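Local coordinates for protein type II secretion ATPase XpsE (Xanthomonas campestris, PDB 2D28) that is a type II secretion ATPase, a cytoplasmic motor protein of that export machinery, of which this is the N-terminal domain, at residues F94-P98 with L108-D112. The protein carries 1 engineered substitution. Sequence-based numbering, arbitrary orientation.
Sequences FHLCP and LWIAD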
loop_
_atom_site.group_PDB
_atom_site.type_symbol
_atom_site.label_atom_id
_atom_site.label_comp_id
_atom_site.label_asym_id
_atom_site.label_seq_id
_atom_site.Cartn_x
_atom_site.Cartn_y
_atom_site.Cartn_z
ATOM N N PHE A 94 -4.969 -7.451 -1.966
ATOM C CA PHE A 94 -4.812 -6.129 -1.299
ATOM C C PHE A 94 -3.413 -5.506 -1.510
ATOM O O PHE A 94 -3.175 -4.297 -1.110
ATOM C CB PHE A 94 -5.180 -6.283 0.175
ATOM C CG PHE A 94 -6.682 -6.410 0.387
ATOM C CD1 PHE A 94 -7.525 -5.266 0.314
ATOM C CD2 PHE A 94 -7.249 -7.641 0.536
ATOM C CE1 PHE A 94 -8.906 -5.415 0.473
ATOM C CE2 PHE A 94 -8.662 -7.785 0.638
ATOM C CZ PHE A 94 -9.466 -6.658 0.626
ATOM N N HIS A 95 -2.498 -6.319 -2.067
ATOM C CA HIS A 95 -1.092 -5.945 -2.343
ATOM C C HIS A 95 -0.435 -5.512 -1.062
ATOM O O HIS A 95 -0.032 -4.346 -0.892
ATOM C CB HIS A 95 -0.980 -4.813 -3.375
ATOM C CG HIS A 95 -1.700 -5.091 -4.657
ATOM N ND1 HIS A 95 -1.151 -5.841 -5.680
ATOM C CD2 HIS A 95 -2.993 -4.866 -5.001
ATOM C CE1 HIS A 95 -2.064 -5.982 -6.644
ATOM N NE2 HIS A 95 -3.182 -5.390 -6.254
ATOM N N LEU A 96 -0.382 -6.410 -0.085
ATOM C CA LEU A 96 0.316 -6.090 1.155
ATOM C C LEU A 96 0.868 -7.453 1.649
ATOM O O LEU A 96 0.447 -8.516 1.170
ATOM C CB LEU A 96 -0.654 -5.523 2.158
ATOM C CG LEU A 96 -2.009 -6.165 2.380
ATOM C CD1 LEU A 96 -1.908 -7.351 3.312
ATOM C CD2 LEU A 96 -2.992 -5.176 3.020
ATOM N N CYS A 97 1.828 -7.417 2.531
ATOM C CA CYS A 97 2.632 -8.593 2.878
ATOM C C CYS A 97 3.293 -8.479 4.256
ATOM O O CYS A 97 4.011 -7.532 4.498
ATOM C CB CYS A 97 3.728 -8.796 1.822
ATOM S SG CYS A 97 4.486 -10.477 2.015
ATOM N N PRO A 98 3.036 -9.393 5.186
ATOM C CA PRO A 98 3.755 -9.371 6.433
ATOM C C PRO A 98 5.245 -9.663 6.159
ATOM O O PRO A 98 5.574 -10.640 5.421
ATOM C CB PRO A 98 3.103 -10.495 7.221
ATOM C CG PRO A 98 1.798 -10.649 6.582
ATOM C CD PRO A 98 2.077 -10.513 5.125
ATOM N N LEU A 108 4.188 -4.735 8.294
ATOM C CA LEU A 108 3.393 -4.974 7.097
ATOM C C LEU A 108 3.781 -4.011 6.021
ATOM O O LEU A 108 3.601 -2.789 6.147
ATOM C CB LEU A 108 1.908 -4.833 7.438
ATOM C CG LEU A 108 0.925 -5.220 6.340
ATOM C CD1 LEU A 108 0.889 -6.728 6.314
ATOM C CD2 LEU A 108 -0.503 -4.649 6.505
ATOM N N TRP A 109 4.248 -4.567 4.924
ATOM C CA TRP A 109 4.547 -3.832 3.732
ATOM C C TRP A 109 3.242 -3.624 2.950
ATOM O O TRP A 109 2.554 -4.619 2.592
ATOM C CB TRP A 109 5.535 -4.666 2.933
ATOM C CG TRP A 109 6.465 -3.967 2.054
ATOM C CD1 TRP A 109 6.725 -2.595 2.020
ATOM C CD2 TRP A 109 7.294 -4.539 1.031
ATOM N NE1 TRP A 109 7.658 -2.330 1.063
ATOM C CE2 TRP A 109 8.018 -3.497 0.443
ATOM C CE3 TRP A 109 7.428 -5.820 0.490
ATOM C CZ2 TRP A 109 8.899 -3.702 -0.620
ATOM C CZ3 TRP A 109 8.332 -6.015 -0.545
ATOM C CH2 TRP A 109 9.026 -4.955 -1.102
ATOM N N ILE A 110 2.914 -2.374 2.609
ATOM C CA ILE A 110 1.585 -2.100 2.087
ATOM C C ILE A 110 1.648 -1.118 0.946
ATOM O O ILE A 110 2.422 -0.088 1.028
ATOM C CB ILE A 110 0.663 -1.617 3.289
ATOM C CG1 ILE A 110 -0.754 -1.362 2.865
ATOM C CG2 ILE A 110 1.280 -0.360 3.940
ATOM C CD1 ILE A 110 -1.734 -1.290 3.962
ATOM N N ALA A 111 0.919 -1.413 -0.130
ATOM C CA ALA A 111 0.865 -0.508 -1.303
ATOM C C ALA A 111 -0.030 0.699 -1.133
ATOM O O ALA A 111 0.307 1.830 -1.620
ATOM C CB ALA A 111 0.529 -1.265 -2.625
ATOM N N ASP A 112 -1.153 0.457 -0.447
ATOM C CA ASP A 112 -2.230 1.412 -0.305
ATOM C C ASP A 112 -2.538 1.693 1.165
ATOM O O ASP A 112 -3.587 1.341 1.674
ATOM C CB ASP A 112 -3.468 0.952 -1.050
ATOM C CG ASP A 112 -3.232 0.735 -2.540
ATOM O OD1 ASP A 112 -2.469 1.508 -3.201
ATOM O OD2 ASP A 112 -3.805 -0.185 -3.138
HETATM O O HOH W 1 -2.073 -2.198 -0.068
HETATM O O HOH W 2 -4.707 -2.560 -2.429
#
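The imidazole of H95, whose CB packs on A111 CB at 3.9 Å, has a water lying in its plane, at the CD2 edge. That water donates to both F94 O and D112 OD2, while D141 holds ND1 of the ring. The indole of W109 instead leaves the opposing strand: its CB stays beside the C97 carbonyl, but the ring packs on helix 137-147 and NE1 bonds to V67 O, which satisfies the indole N-H of this buried tryptophan.

Between the strands, C97 and W109 form a hydrogen-bonded antiparallel pair, with C97 N to W109 O at 2.9 Å and W109 N to C97 O at 3.0 Å. The W109 carbonyl also accepts a CA-H contact from L96 CA at 3.0 Å. Just beyond the strands, A111 N bonds to H95 O at 3.2 Å, almost straight ahead of that carbonyl (174°). H95 is the first residue beyond helix 88-94, and its positive phi of 57° turns the chain into the strand. A second water, 2.6 Å from F94 O, donates to that carbonyl and accepts from D112 N, bridging the diverging ends.

L96, P98, L108 and I110 lie on one face of the sheet, C97 and W109 on the opposite one. With CG anti to the backbone N (chi1 -173°), L108 brings CD1 to 3.6 Å from P98 N, against the C97-P98 peptide. Proline fits because this is a non-hydrogen-bonded pair, where no N-H is used toward strand 105-110, so it costs no bond across the hairpin. L96 CD2 and I110 CD1 lie 4.2 Å apart, branched aliphatic groups that meet helix 116-126 through V122 and I119.

This is an antiparallel beta hairpin, strands 96-102 and 105-110, within the MshEN domain; its second strand, paired also with parallel strand 130-134, is the middle of a three-stranded sheet packed between helices.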